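Local atomic coordinates of sialidase B (Streptococcus pneumoniae serotype 4, PDB entry 4XJU), a protein that cleaves alpha-2,3-, alpha-2,6- and alpha-2,8-linked terminal sialic acid from oligosaccharides, glycoproteins and glycolipids. Residues Asp199-Asn204 and Ile223-Gly228; Asn499-Ala504 and Phe517-Thr522; Ser579-Gly584 and Tyr613-Ile618. The protein carries 1 engineered substitution. All coordinates share one frame; numbering follows the deposited sequence. Where two conformers were deposited one is given.

In the fold
The three contacts come one after another along the chain, and each reaches the bound ligand 19D, a bicyclic sugar derivative. They lie in the beta-propeller typical of sialidases. Contact 1 packs a loop against strand 219-226 of the sheet spanning 205-256. Contact 2 lies where strand 504-510 begins and strand 513-518 ends. Contact 3 joins the start of strand 584-591 to the approach of strand 616-620, in two different sheets. The centre of contact 1 is about 27 Å from that of contact 2 and about 21 Å from that of contact 3. Contacts 2 and 3 touch, with centres about 15 Å apart. Separate sheets of the propeller thus supply side chains to one sugar pocket.

Contact 1: Asp199-Asn204 and Ile223-Gly228; sequences DSTQAN and IDARYG. With 19D ((1R,2R,3R,4R,5R,7R)-2-(acetylamino)-7-[(1R)-1,2-dihydroxyethyl]-4-fluoro-3-hydroxy-6,8-dioxabicyclo[3.2.1]octane-5-carboxylic acid), chain G.
Ala203 and Tyr227 have the nearest CA atoms across the contact, 4.8 Å apart. Segment 199-204 is a loop that starts with a type I beta turn, Asp199 to Gln202. Residues 223-226 end strand 219-226, in a four-stranded antiparallel sheet of the sialidase beta-propeller; Tyr227 and Gly228 follow as loop. A water joins the backbones by accepting from Asn204 N and donating to Tyr227 O.

The Tyr227 ring holds the loop in two ways. One face carries Ala203 CB, a CH-pi contact with CB 3.7 Å from the ring centroid. At the ring edge, Tyr227 OH donates to Thr201 O at 2.7 Å, tilted 28° from the carbonyl plane. Asn238 ND2 is a further partner of this hydroxyl. Ala203 CB also packs on Ala225 CB, 3.8 Å away.

The loop is braced from within. Asp199 OD1 accepts from Thr201 N, closing an Asx turn, and from Thr201 OG1. Thr201 OG1 sits between its own backbone N and carbonyl carbon (chi1 70°), where it can accept from Ala203 N in an ST turn.

On the other side, the extended Arg226 runs beside Asp224 toward the pocket. NE and NH2 both grip the single oxygen OD2, which lies in the guanidinium plane. Arg226 NH2 also donates to O4 of 19D at 2.9 Å.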
# COMPACT_ATOMS: atom_id res chain seq x y z
N ASP A 199 6.33 13.03 2.64
CA ASP A 199 6.62 12.95 4.07
C ASP A 199 8.07 12.53 4.32
O ASP A 199 8.88 12.46 3.39
CB ASP A 199 5.63 12.02 4.79
CG ASP A 199 5.81 10.54 4.44
OD1 ASP A 199 6.79 10.15 3.76
OD2 ASP A 199 4.97 9.73 4.90
N SER A 200 8.39 12.26 5.58
CA SER A 200 9.76 12.00 6.01
C SER A 200 10.39 10.77 5.35
O SER A 200 11.61 10.63 5.36
CB SER A 200 9.81 11.87 7.54
OG SER A 200 9.00 10.80 7.99
N THR A 201 9.56 9.90 4.77
CA THR A 201 10.10 8.68 4.15
C THR A 201 10.68 9.01 2.78
O THR A 201 11.57 8.31 2.29
CB THR A 201 9.03 7.56 3.98
OG1 THR A 201 8.08 7.92 2.97
CG2 THR A 201 8.31 7.28 5.29
N GLN A 202 10.14 10.06 2.16
CA GLN A 202 10.48 10.42 0.78
C GLN A 202 10.15 9.32 -0.24
O GLN A 202 10.63 9.35 -1.38
CB GLN A 202 11.92 10.93 0.66
CG GLN A 202 12.07 12.32 1.33
CD GLN A 202 11.31 13.41 0.59
OE1 GLN A 202 11.63 13.75 -0.56
NE2 GLN A 202 10.29 13.97 1.23
N ALA A 203 9.32 8.36 0.15
CA ALA A 203 8.81 7.40 -0.83
C ALA A 203 7.55 7.96 -1.45
O ALA A 203 6.69 8.50 -0.73
CB ALA A 203 8.54 6.07 -0.18
N ASN A 204 7.42 7.82 -2.77
CA ASN A 204 6.24 8.35 -3.43
C ASN A 204 5.09 7.36 -3.37
O ASN A 204 3.95 7.72 -3.69
CB ASN A 204 6.56 8.72 -4.89
CG ASN A 204 5.60 9.77 -5.47
OD1 ASN A 204 4.97 10.53 -4.74
ND2 ASN A 204 5.50 9.81 -6.80
N ILE A 223 4.42 0.01 7.43
CA ILE A 223 4.11 0.03 6.01
C ILE A 223 5.38 -0.19 5.19
O ILE A 223 6.50 0.08 5.65
CB ILE A 223 3.47 1.37 5.63
CG1 ILE A 223 2.68 1.24 4.32
CG2 ILE A 223 4.53 2.47 5.57
CD1 ILE A 223 1.41 2.04 4.30
N ASP A 224 5.20 -0.68 3.96
CA ASP A 224 6.28 -0.67 2.99
C ASP A 224 6.34 0.73 2.43
O ASP A 224 5.38 1.19 1.79
CB ASP A 224 5.95 -1.59 1.80
CG ASP A 224 6.22 -3.06 2.07
OD1 ASP A 224 6.19 -3.54 3.23
OD2 ASP A 224 6.44 -3.77 1.06
N ALA A 225 7.46 1.42 2.63
CA ALA A 225 7.71 2.66 1.88
C ALA A 225 8.40 2.26 0.56
O ALA A 225 9.57 1.90 0.55
CB ALA A 225 8.58 3.62 2.69
N ARG A 226 7.64 2.27 -0.55
CA ARG A 226 8.13 1.75 -1.83
C ARG A 226 8.58 2.88 -2.75
O ARG A 226 7.79 3.73 -3.15
CB ARG A 226 7.05 0.87 -2.50
CG ARG A 226 6.66 -0.35 -1.66
CD ARG A 226 5.98 -1.44 -2.48
NE ARG A 226 5.75 -2.65 -1.68
CZ ARG A 226 5.19 -3.77 -2.13
NH1 ARG A 226 4.78 -3.86 -3.38
NH2 ARG A 226 5.03 -4.80 -1.30
N TYR A 227 9.86 2.87 -3.09
CA TYR A 227 10.45 4.00 -3.80
C TYR A 227 10.31 3.85 -5.30
O TYR A 227 10.04 4.83 -6.00
CB TYR A 227 11.92 4.20 -3.37
CG TYR A 227 12.01 4.61 -1.92
CD1 TYR A 227 11.98 3.65 -0.92
CD2 TYR A 227 12.06 5.95 -1.56
CE1 TYR A 227 12.01 4.01 0.42
CE2 TYR A 227 12.11 6.32 -0.22
CZ TYR A 227 12.07 5.34 0.76
OH TYR A 227 12.09 5.69 2.09
N GLY A 228 10.52 2.64 -5.79
CA GLY A 228 10.55 2.40 -7.22
C GLY A 228 9.18 2.02 -7.75
O GLY A 228 8.99 0.92 -8.28
C1 19D G . 0.46 -9.06 -3.90
O1A 19D G . -0.21 -10.12 -4.07
O1B 19D G . 0.02 -7.92 -4.14
C2 19D G . 1.87 -9.23 -3.39
C3 19D G . 2.39 -8.07 -2.50
C4 19D G . 3.40 -8.61 -1.41
O4 19D G . 4.18 -7.51 -0.95
C5 19D G . 4.35 -9.75 -2.07
N5 19D G . 5.28 -10.25 -1.07
C6 19D G . 3.45 -10.76 -2.81
O6 19D G . 2.06 -10.46 -2.69
C7 19D G . 3.58 -10.48 -4.30
O7 19D G . 2.69 -9.36 -4.56
C8 19D G . 3.36 -11.67 -5.27
O8 19D G . 2.08 -12.31 -5.16
C9 19D G . 4.44 -12.73 -5.09
O9 19D G . 4.20 -13.53 -3.93
C10 19D G . 6.49 -10.64 -1.45
O10 19D G . 6.85 -10.61 -2.62
C11 19D G . 7.38 -11.13 -0.36
F1 19D G . 2.75 -7.25 -3.15
O HOH W 1 9.71 7.33 -4.55

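Contact 2: Asn499-Ala504 and Phe517-Thr522. With 19D ((1R,2R,3R,4R,5R,7R)-2-(acetylamino)-7-[(1R)-1,2-dihydroxyethyl]-4-fluoro-3-hydroxy-6,8-dioxabicyclo[3.2.1]octane-5-carboxylic acid), chain G.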
# COMPACT_ATOMS: atom_id res chain seq x y z
N ASN A 499 2.23 -23.39 -4.13
CA ASN A 499 2.39 -22.10 -4.81
C ASN A 499 1.42 -21.00 -4.36
O ASN A 499 1.13 -20.08 -5.12
CB ASN A 499 2.30 -22.29 -6.33
CG ASN A 499 3.31 -23.29 -6.85
OD1 ASN A 499 4.30 -23.58 -6.17
ND2 ASN A 499 3.07 -23.82 -8.05
N ALA A 500 0.94 -21.09 -3.12
CA ALA A 500 -0.01 -20.10 -2.62
C ALA A 500 0.70 -18.95 -1.92
O ALA A 500 1.68 -19.15 -1.21
CB ALA A 500 -1.02 -20.75 -1.68
N THR A 501 0.20 -17.74 -2.12
CA THR A 501 0.59 -16.61 -1.29
C THR A 501 -0.32 -16.67 -0.07
O THR A 501 -1.31 -15.94 0.00
CB THR A 501 0.42 -15.30 -2.06
OG1 THR A 501 1.17 -15.38 -3.28
CG2 THR A 501 0.93 -14.11 -1.25
N ALA A 502 0.01 -17.55 0.87
CA ALA A 502 -0.92 -17.89 1.94
C ALA A 502 -0.77 -16.93 3.11
O ALA A 502 -0.42 -17.33 4.24
CB ALA A 502 -0.73 -19.33 2.38
N GLU A 503 -1.04 -15.65 2.84
CA GLU A 503 -0.96 -14.62 3.88
C GLU A 503 -2.03 -14.89 4.93
O GLU A 503 -3.23 -14.97 4.63
CB GLU A 503 -1.10 -13.23 3.25
CG GLU A 503 0.07 -12.89 2.31
CD GLU A 503 -0.29 -11.84 1.28
OE1 GLU A 503 0.63 -11.14 0.78
OE2 GLU A 503 -1.50 -11.70 0.96
N ALA A 504 -1.57 -15.03 6.17
CA ALA A 504 -2.41 -15.53 7.26
C ALA A 504 -2.43 -14.53 8.40
O ALA A 504 -1.39 -13.95 8.74
CB ALA A 504 -1.88 -16.87 7.74
N PHE A 517 -6.98 -16.99 9.78
CA PHE A 517 -7.66 -16.79 8.50
C PHE A 517 -6.62 -16.51 7.43
O PHE A 517 -5.70 -15.72 7.64
CB PHE A 517 -8.64 -15.62 8.62
CG PHE A 517 -9.72 -15.84 9.63
CD1 PHE A 517 -10.83 -16.59 9.31
CD2 PHE A 517 -9.61 -15.31 10.91
CE1 PHE A 517 -11.84 -16.80 10.25
CE2 PHE A 517 -10.61 -15.52 11.86
CZ PHE A 517 -11.73 -16.26 11.52
N PHE A 518 -6.73 -17.16 6.27
CA PHE A 518 -5.69 -16.98 5.26
C PHE A 518 -6.11 -16.99 3.80
O PHE A 518 -7.12 -17.59 3.42
CB PHE A 518 -4.47 -17.91 5.50
CG PHE A 518 -4.77 -19.38 5.40
CD1 PHE A 518 -5.36 -20.06 6.46
CD2 PHE A 518 -4.41 -20.10 4.26
CE1 PHE A 518 -5.60 -21.43 6.38
CE2 PHE A 518 -4.66 -21.47 4.17
CZ PHE A 518 -5.25 -22.13 5.23
N ARG A 519 -5.29 -16.30 3.01
CA ARG A 519 -5.45 -16.20 1.55
C ARG A 519 -5.12 -17.54 0.91
O ARG A 519 -4.20 -18.24 1.35
CB ARG A 519 -4.47 -15.14 1.03
CG ARG A 519 -4.36 -14.98 -0.48
CD ARG A 519 -3.42 -13.82 -0.79
NE ARG A 519 -3.02 -13.74 -2.19
CZ ARG A 519 -2.23 -12.79 -2.67
NH1 ARG A 519 -1.77 -11.84 -1.85
NH2 ARG A 519 -1.90 -12.78 -3.95
N THR A 520 -5.88 -17.89 -0.12
CA THR A 520 -5.65 -19.14 -0.84
C THR A 520 -5.61 -18.92 -2.35
O THR A 520 -5.62 -17.79 -2.83
CB THR A 520 -6.73 -20.19 -0.52
OG1 THR A 520 -7.95 -19.84 -1.17
CG2 THR A 520 -6.98 -20.26 1.00
N THR A 521 -5.59 -20.02 -3.10
CA THR A 521 -5.67 -19.97 -4.55
C THR A 521 -7.03 -20.49 -5.03
O THR A 521 -7.20 -20.78 -6.20
CB THR A 521 -4.56 -20.81 -5.18
OG1 THR A 521 -4.63 -22.13 -4.62
CG2 THR A 521 -3.18 -20.22 -4.88
N THR A 522 -7.98 -20.61 -4.11
CA THR A 522 -9.28 -21.22 -4.41
C THR A 522 -10.43 -20.25 -4.64
O THR A 522 -11.53 -20.68 -5.01
CB THR A 522 -9.75 -22.19 -3.30
OG1 THR A 522 -10.03 -21.46 -2.11
CG2 THR A 522 -8.70 -23.25 -3.02
C1 19D G . 0.46 -9.06 -3.90
O1A 19D G . -0.21 -10.12 -4.07
O1B 19D G . 0.02 -7.92 -4.14
C2 19D G . 1.87 -9.23 -3.39
C3 19D G . 2.39 -8.07 -2.50
C4 19D G . 3.40 -8.61 -1.41
O4 19D G . 4.18 -7.51 -0.95
C5 19D G . 4.35 -9.75 -2.07
N5 19D G . 5.28 -10.25 -1.07
C6 19D G . 3.45 -10.76 -2.81
O6 19D G . 2.06 -10.46 -2.69
C7 19D G . 3.58 -10.48 -4.30
O7 19D G . 2.69 -9.36 -4.56
C8 19D G . 3.36 -11.67 -5.27
O8 19D G . 2.08 -12.31 -5.16
C9 19D G . 4.44 -12.73 -5.09
O9 19D G . 4.20 -13.53 -3.93
C10 19D G . 6.49 -10.64 -1.45
O10 19D G . 6.85 -10.61 -2.62
C11 19D G . 7.38 -11.13 -0.36
F1 19D G . 2.75 -7.25 -3.15
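Arg519 and Glu503 form the tight heart of this contact. Arg519 NH1 makes a salt bridge to Glu503 OE2 at 2.8 Å. The nitrogen comes from above the carboxylate plane, and the carboxylate and guanidinium planes are 71° apart. Glu503 OE1 turns instead to Tyr615 OH, a probable hydrogen bond. Arg519 leaves its backbone with CG anti to N (chi1 174°) and runs extended beside Thr501. Thr501 CB lies over the centre of one guanidinium face, 3.7 Å above it. At the guanidinium edge, NH1 and NH2 both donate to O1A of 19D, each at 3.2 Å. This fits the substrate-binding role assigned to Arg519 by similarity, next to the predicted active-site residue Glu503.

Arg519 N donates to Glu503 O at 2.9 Å, and Ala504 and Phe518 form an antiparallel non-hydrogen-bonded pair whose CB atoms are 3.6 Å apart.

The other end is looser. There Thr521 CG2 only brushes Ala500 CB at 3.9 Å, and Asn499 is exposed. Behind the contact, Ala504 starts strand 504-510 and Phe518 ends strand 513-518. Phe518 also packs on strand 526-530 and on Leu476 of strand 475-481, while Thr501, Ala502 and Glu503 lean on Tyr471 of strand 466-472.

Contact 3: Ser579-Gly584 and Tyr613-Ile618. With 19D ((1R,2R,3R,4R,5R,7R)-2-(acetylamino)-7-[(1R)-1,2-dihydroxyethyl]-4-fluoro-3-hydroxy-6,8-dioxabicyclo[3.2.1]octane-5-carboxylic acid), chain G.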
# COMPACT_ATOMS: atom_id res chain seq x y z
N SER A 579 -13.71 -10.90 -9.01
CA SER A 579 -13.18 -10.30 -10.23
C SER A 579 -11.87 -9.53 -10.03
O SER A 579 -10.91 -9.70 -10.80
CB SER A 579 -14.24 -9.39 -10.86
OG SER A 579 -15.44 -10.10 -11.12
N GLY A 580 -11.81 -8.69 -9.00
CA GLY A 580 -10.62 -7.90 -8.75
C GLY A 580 -10.45 -7.57 -7.28
O GLY A 580 -11.19 -8.10 -6.44
N ARG A 581 -9.48 -6.73 -6.95
CA ARG A 581 -9.33 -6.26 -5.57
C ARG A 581 -10.18 -5.02 -5.43
O ARG A 581 -9.71 -3.90 -5.60
CB ARG A 581 -7.85 -5.97 -5.24
CG ARG A 581 -7.01 -7.25 -5.29
CD ARG A 581 -5.58 -7.05 -4.85
NE ARG A 581 -4.97 -8.34 -4.52
CZ ARG A 581 -3.66 -8.53 -4.37
NH1 ARG A 581 -2.83 -7.51 -4.52
NH2 ARG A 581 -3.21 -9.74 -4.07
N LYS A 582 -11.46 -5.25 -5.14
CA LYS A 582 -12.45 -4.20 -5.01
C LYS A 582 -13.58 -4.70 -4.13
O LYS A 582 -13.59 -5.86 -3.72
CB LYS A 582 -12.97 -3.78 -6.40
CG LYS A 582 -13.49 -4.95 -7.24
CD LYS A 582 -13.85 -4.50 -8.67
CE LYS A 582 -14.21 -5.71 -9.53
NZ LYS A 582 -14.39 -5.37 -10.97
N GLY A 583 -14.54 -3.83 -3.82
CA GLY A 583 -15.66 -4.22 -2.98
C GLY A 583 -15.22 -4.51 -1.56
O GLY A 583 -15.56 -5.55 -1.00
N GLY A 584 -14.48 -3.59 -0.96
CA GLY A 584 -13.98 -3.80 0.39
C GLY A 584 -15.10 -3.92 1.40
O GLY A 584 -16.11 -3.22 1.31
N TYR A 613 -10.10 -1.99 -3.35
CA TYR A 613 -9.80 -2.30 -1.96
C TYR A 613 -8.90 -3.51 -1.94
O TYR A 613 -9.28 -4.59 -2.41
CB TYR A 613 -11.10 -2.62 -1.21
CG TYR A 613 -10.94 -2.70 0.30
CD1 TYR A 613 -10.61 -3.91 0.94
CD2 TYR A 613 -11.16 -1.59 1.10
CE1 TYR A 613 -10.48 -3.97 2.34
CE2 TYR A 613 -11.03 -1.64 2.48
CZ TYR A 613 -10.70 -2.83 3.09
OH TYR A 613 -10.59 -2.85 4.48
N ALA A 614 -7.68 -3.35 -1.44
CA ALA A 614 -6.72 -4.46 -1.50
C ALA A 614 -6.23 -4.89 -0.13
O ALA A 614 -7.02 -5.34 0.70
CB ALA A 614 -5.57 -4.12 -2.44
N TYR A 615 -4.93 -4.78 0.12
CA TYR A 615 -4.43 -5.15 1.44
C TYR A 615 -4.98 -4.18 2.48
O TYR A 615 -5.26 -3.02 2.17
CB TYR A 615 -2.90 -5.14 1.50
CG TYR A 615 -2.21 -6.34 0.87
CD1 TYR A 615 -2.61 -6.84 -0.36
CD2 TYR A 615 -1.11 -6.93 1.48
CE1 TYR A 615 -1.95 -7.93 -0.95
CE2 TYR A 615 -0.45 -8.00 0.90
CZ TYR A 615 -0.86 -8.49 -0.31
OH TYR A 615 -0.19 -9.55 -0.86
N SER A 616 -5.12 -4.65 3.71
CA SER A 616 -5.72 -3.84 4.76
C SER A 616 -5.19 -4.21 6.12
O SER A 616 -4.60 -5.28 6.31
CB SER A 616 -7.24 -4.01 4.76
OG SER A 616 -7.59 -5.37 5.01
N ALA A 617 -5.42 -3.31 7.08
CA ALA A 617 -5.05 -3.51 8.47
C ALA A 617 -6.24 -3.04 9.28
O ALA A 617 -6.83 -2.01 8.97
CB ALA A 617 -3.84 -2.67 8.80
N ILE A 618 -6.60 -3.77 10.32
CA ILE A 618 -7.66 -3.32 11.19
C ILE A 618 -7.23 -3.46 12.64
O ILE A 618 -6.48 -4.37 12.99
CB ILE A 618 -9.00 -4.04 10.96
CG1 ILE A 618 -8.80 -5.55 10.92
CG2 ILE A 618 -9.67 -3.55 9.67
CD1 ILE A 618 -10.13 -6.28 10.88
C1 19D G . 0.46 -9.06 -3.90
O1A 19D G . -0.21 -10.12 -4.07
O1B 19D G . 0.02 -7.92 -4.14
C2 19D G . 1.87 -9.23 -3.39
C3 19D G . 2.39 -8.07 -2.50
C4 19D G . 3.40 -8.61 -1.41
O4 19D G . 4.18 -7.51 -0.95
C5 19D G . 4.35 -9.75 -2.07
N5 19D G . 5.28 -10.25 -1.07
C6 19D G . 3.45 -10.76 -2.81
O6 19D G . 2.06 -10.46 -2.69
C7 19D G . 3.58 -10.48 -4.30
O7 19D G . 2.69 -9.36 -4.56
C8 19D G . 3.36 -11.67 -5.27
O8 19D G . 2.08 -12.31 -5.16
C9 19D G . 4.44 -12.73 -5.09
O9 19D G . 4.20 -13.53 -3.93
C10 19D G . 6.49 -10.64 -1.45
O10 19D G . 6.85 -10.61 -2.62
C11 19D G . 7.38 -11.13 -0.36
F1 19D G . 2.75 -7.25 -3.15
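The sialidase substrate site meets the tyrosine nucleophile here, both roles being assigned by similarity, where Arg581 lies against Tyr615. The Arg581 guanidinium faces the carboxylate of 19D edge-on. NH1 donates to O1B at 2.9 Å, almost straight (178°), and NH2 donates to O1A at 3.0 Å. This two-pronged grip fixes the rotation of the carboxylate. Arg581 NE is held by Thr553 OG1, steadying it from behind.

Tyr615 sends its ring edge over one guanidinium face, with CE1 3.7 Å from Arg581 NH1. Tyr615 OH ends up 3.3 Å from C2 of 19D, the carbon that bears the carboxylate.

Further back, one backbone bond and side-chain packing join the segments. Tyr613 N donates to Arg581 O at 3.0 Å, from above the carbonyl plane. Ala614 CB packs on Arg581 CD at 3.8 Å. Tyr613 has CG anti to its backbone N (chi1 -169°), which lays the ring against Gly584; CA of that glycine is 3.2 Å above one ring face, a CH-pi contact.

Together with Arg207 and Arg519, Arg581 makes up the arginine triad that in sialidases surrounds the substrate carboxylate, here that of 19D. This triad beside the Tyr615-Glu503 pair is the hallmark of the sialidase active site.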